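Long-range contact in N-acetyl-L-2,4-diaminobutyric acid deacetylase (Ruegeria pomeroyi, PDB 6TWL), which probably deacetylates N-acetyl-L-2,4-diaminobutyric acid, a zinc-dependent hydrolytic step in the bacterial breakdown of the stress protectant ectoine: residues 57-69 with 210-224. Numbering follows the deposited sequence.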
# COMPACT_ATOMS: atom_id res chain seq x y z
N ASN A 57 -0.92 3.91 -5.30
CA ASN A 57 -0.10 4.91 -5.96
C ASN A 57 0.10 4.60 -7.44
O ASN A 57 0.64 5.45 -8.17
CB ASN A 57 1.27 5.02 -5.27
CG ASN A 57 1.17 4.86 -3.77
OD1 ASN A 57 0.69 3.85 -3.27
ND2 ASN A 57 1.64 5.87 -3.04
N HIS A 58 -0.33 3.43 -7.90
CA HIS A 58 -0.17 3.03 -9.29
C HIS A 58 -1.45 2.38 -9.78
O HIS A 58 -2.25 1.85 -8.99
CB HIS A 58 1.02 2.07 -9.47
CG HIS A 58 2.35 2.70 -9.20
ND1 HIS A 58 2.94 2.66 -7.95
CD2 HIS A 58 3.20 3.37 -10.00
CE1 HIS A 58 4.10 3.29 -8.01
NE2 HIS A 58 4.28 3.73 -9.24
N GLY A 59 -1.65 2.42 -11.09
CA GLY A 59 -2.86 1.93 -11.71
C GLY A 59 -2.98 0.43 -11.87
O GLY A 59 -4.01 -0.04 -12.33
N ASP A 60 -1.96 -0.35 -11.49
CA ASP A 60 -2.02 -1.80 -11.67
C ASP A 60 -2.17 -2.55 -10.35
O ASP A 60 -1.80 -3.72 -10.26
CB ASP A 60 -0.79 -2.29 -12.43
CG ASP A 60 0.50 -1.74 -11.87
OD1 ASP A 60 0.45 -1.03 -10.85
OD2 ASP A 60 1.57 -2.02 -12.47
N GLU A 61 -2.71 -1.90 -9.32
CA GLU A 61 -2.98 -2.52 -8.03
C GLU A 61 -4.47 -2.43 -7.73
O GLU A 61 -5.08 -1.38 -7.94
CB GLU A 61 -2.16 -1.86 -6.92
CG GLU A 61 -0.67 -1.83 -7.21
CD GLU A 61 0.06 -0.82 -6.36
OE1 GLU A 61 -0.45 -0.48 -5.28
OE2 GLU A 61 1.14 -0.36 -6.78
N TYR A 62 -5.05 -3.53 -7.24
CA TYR A 62 -6.51 -3.61 -7.23
C TYR A 62 -7.12 -4.04 -5.90
O TYR A 62 -8.28 -3.71 -5.64
CB TYR A 62 -6.96 -4.54 -8.35
CG TYR A 62 -6.58 -4.04 -9.72
CD1 TYR A 62 -7.24 -2.95 -10.29
CD2 TYR A 62 -5.55 -4.62 -10.44
CE1 TYR A 62 -6.89 -2.48 -11.54
CE2 TYR A 62 -5.19 -4.16 -11.69
CZ TYR A 62 -5.87 -3.08 -12.24
OH TYR A 62 -5.52 -2.62 -13.48
N GLU A 63 -6.38 -4.78 -5.06
CA GLU A 63 -6.91 -5.13 -3.75
C GLU A 63 -7.33 -3.88 -2.98
O GLU A 63 -8.43 -3.82 -2.42
CB GLU A 63 -5.87 -5.92 -2.94
CG GLU A 63 -5.76 -7.38 -3.31
CD GLU A 63 -4.79 -7.60 -4.45
OE1 GLU A 63 -4.14 -6.63 -4.87
OE2 GLU A 63 -4.68 -8.76 -4.91
N GLY A 64 -6.46 -2.88 -2.95
CA GLY A 64 -6.75 -1.61 -2.34
C GLY A 64 -7.98 -0.93 -2.91
O GLY A 64 -8.95 -0.67 -2.19
N PRO A 65 -7.96 -0.62 -4.21
CA PRO A 65 -9.13 0.04 -4.82
C PRO A 65 -10.45 -0.71 -4.62
O PRO A 65 -11.49 -0.06 -4.45
CB PRO A 65 -8.74 0.11 -6.30
CG PRO A 65 -7.27 0.24 -6.27
CD PRO A 65 -6.81 -0.64 -5.13
N VAL A 66 -10.43 -2.04 -4.63
CA VAL A 66 -11.67 -2.79 -4.44
C VAL A 66 -12.18 -2.62 -3.01
O VAL A 66 -13.34 -2.26 -2.79
CB VAL A 66 -11.48 -4.27 -4.79
CG1 VAL A 66 -12.65 -5.09 -4.28
CG2 VAL A 66 -11.32 -4.44 -6.30
N ALA A 67 -11.31 -2.87 -2.03
CA ALA A 67 -11.70 -2.75 -0.63
C ALA A 67 -12.22 -1.35 -0.31
O ALA A 67 -13.22 -1.20 0.40
CB ALA A 67 -10.52 -3.10 0.28
N LEU A 68 -11.55 -0.32 -0.83
CA LEU A 68 -11.95 1.04 -0.51
C LEU A 68 -13.21 1.46 -1.25
O LEU A 68 -13.99 2.27 -0.72
CB LEU A 68 -10.80 2.01 -0.81
CG LEU A 68 -9.59 1.86 0.11
CD1 LEU A 68 -8.60 2.98 -0.13
CD2 LEU A 68 -10.00 1.83 1.57
N HIS A 69 -13.44 0.95 -2.46
CA HIS A 69 -14.72 1.16 -3.12
C HIS A 69 -15.85 0.54 -2.31
O HIS A 69 -16.92 1.15 -2.14
CB HIS A 69 -14.69 0.57 -4.53
CG HIS A 69 -14.25 1.53 -5.59
ND1 HIS A 69 -12.92 1.78 -5.86
CD2 HIS A 69 -14.96 2.30 -6.45
CE1 HIS A 69 -12.83 2.67 -6.83
NE2 HIS A 69 -14.05 3.00 -7.21
N LEU A 210 -0.79 -6.88 -1.06
CA LEU A 210 -1.84 -7.89 -1.00
C LEU A 210 -1.94 -8.70 -2.29
O LEU A 210 -3.02 -9.20 -2.63
CB LEU A 210 -3.18 -7.23 -0.68
CG LEU A 210 -3.23 -6.56 0.69
CD1 LEU A 210 -4.60 -5.99 0.95
CD2 LEU A 210 -2.85 -7.54 1.79
N GLY A 211 -0.83 -8.86 -2.99
CA GLY A 211 -0.83 -9.63 -4.22
C GLY A 211 0.07 -9.04 -5.28
O GLY A 211 1.22 -8.70 -5.01
N GLY A 212 -0.44 -8.91 -6.50
CA GLY A 212 0.31 -8.38 -7.60
C GLY A 212 -0.10 -9.05 -8.89
O GLY A 212 -1.10 -9.75 -8.97
N GLY A 213 0.72 -8.84 -9.93
CA GLY A 213 0.41 -9.32 -11.25
C GLY A 213 -0.64 -8.52 -12.00
O GLY A 213 -1.00 -8.90 -13.12
N GLY A 214 -1.12 -7.43 -11.42
CA GLY A 214 -2.20 -6.68 -12.03
C GLY A 214 -3.53 -7.40 -11.94
O GLY A 214 -4.32 -7.36 -12.89
N SER A 215 -3.79 -8.06 -10.81
CA SER A 215 -5.00 -8.83 -10.64
C SER A 215 -5.32 -8.92 -9.16
O SER A 215 -4.49 -8.63 -8.30
CB SER A 215 -4.87 -10.23 -11.24
OG SER A 215 -6.03 -11.00 -11.00
N SER A 216 -6.55 -9.35 -8.87
CA SER A 216 -7.03 -9.44 -7.50
C SER A 216 -8.00 -10.61 -7.40
O SER A 216 -8.96 -10.69 -8.18
CB SER A 216 -7.70 -8.14 -7.07
OG SER A 216 -8.21 -8.23 -5.75
N SER A 217 -7.73 -11.52 -6.47
CA SER A 217 -8.55 -12.70 -6.28
C SER A 217 -9.57 -12.46 -5.18
O SER A 217 -9.53 -11.46 -4.46
CB SER A 217 -7.68 -13.91 -5.92
OG SER A 217 -7.05 -13.71 -4.66
N ALA A 218 -10.50 -13.39 -5.03
CA ALA A 218 -11.44 -13.20 -3.93
C ALA A 218 -10.77 -13.46 -2.58
O ALA A 218 -11.20 -12.91 -1.56
CB ALA A 218 -12.71 -14.02 -4.15
N ARG A 219 -9.68 -14.24 -2.55
CA ARG A 219 -8.88 -14.40 -1.32
C ARG A 219 -8.24 -13.09 -0.90
O ARG A 219 -8.35 -12.66 0.25
CB ARG A 219 -7.78 -15.46 -1.53
CG ARG A 219 -8.34 -16.81 -1.74
CD ARG A 219 -8.77 -16.92 -3.18
NE ARG A 219 -9.89 -17.85 -3.08
CZ ARG A 219 -10.93 -17.85 -3.91
NH1 ARG A 219 -10.93 -17.07 -4.99
NH2 ARG A 219 -11.90 -18.70 -3.67
N SER A 220 -7.53 -12.45 -1.83
CA SER A 220 -6.81 -11.24 -1.50
C SER A 220 -7.78 -10.09 -1.25
O SER A 220 -7.55 -9.27 -0.35
CB SER A 220 -5.81 -10.92 -2.61
OG SER A 220 -6.45 -10.59 -3.83
N ASN A 221 -8.88 -10.03 -2.01
CA ASN A 221 -9.93 -9.06 -1.71
C ASN A 221 -10.46 -9.25 -0.29
O ASN A 221 -10.71 -8.27 0.42
CB ASN A 221 -11.08 -9.18 -2.71
CG ASN A 221 -10.69 -8.75 -4.10
OD1 ASN A 221 -9.69 -8.07 -4.30
ND2 ASN A 221 -11.50 -9.13 -5.09
N ALA A 222 -10.64 -10.50 0.13
CA ALA A 222 -11.18 -10.77 1.46
C ALA A 222 -10.16 -10.43 2.54
O ALA A 222 -10.54 -9.98 3.63
CB ALA A 222 -11.61 -12.23 1.56
N ILE A 223 -8.88 -10.65 2.27
CA ILE A 223 -7.83 -10.23 3.20
C ILE A 223 -7.86 -8.72 3.39
O ILE A 223 -7.69 -8.21 4.50
CB ILE A 223 -6.46 -10.73 2.71
CG1 ILE A 223 -6.36 -12.25 2.80
CG2 ILE A 223 -5.33 -10.08 3.50
CD1 ILE A 223 -5.39 -12.87 1.82
N ALA A 224 -8.09 -7.98 2.30
CA ALA A 224 -8.11 -6.52 2.37
C ALA A 224 -9.32 -6.02 3.15
O ALA A 224 -9.20 -5.10 3.97
CB ALA A 224 -8.12 -5.93 0.96
O HOH W 1 -3.62 -6.23 -7.52
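Next to the zinc site of this M14-like deacetylase, Glu63, two residues past Glu61 of the His58-x-x-Glu61 zinc-binding motif, ties the start of helix 63-74 to the glycine-rich loop and helix 218-234 that follow the ligand Glu209. No metal is bound in this apo chain. The Glu63 side chain bends sharply at its second torsion (chi2 87°), which turns the carboxylate in between Leu210, Ser215 and Ser220. There Glu63 OE2 accepts a 2.8 Å hydrogen bond from Ser220 OG through its anti lone pair. The other oxygen, Glu63 OE1, takes a 2.7 Å bond from a water that also donates to Ser215 O and accepts from Tyr62 N, and Ser145 OG binds OE1 as well, so both ends of the carboxylate are held. Leu210 lies against the chain's aliphatic part, Leu210 CB to Glu63 CG at 3.7 Å. With an alanine in place of Glu63, Ser220 OG, Ser145 OG and the bridging water would probably lose their carboxylate partner, and a gap would be likely to open beside Leu210. Ser220 itself belongs to a capping box: its backbone N donates to Ser217 OG while its own OG accepts from Ser217 N, which positions the hydroxyl that holds Glu63 at the N-terminus of that helix. Farther along, the helical segments 63-69 and 218-224 cross at -56°, axes 9.0 Å apart at closest, with Ala67 CB meeting Ala224 CB at 3.8 Å. Within the glycine-rich loop, Gly214 CA lies at the edge of the Tyr62 ring, and that same Gly214 CA points a C-H at Asp60 O, 3.5 Å away, with 163° at the hydrogen.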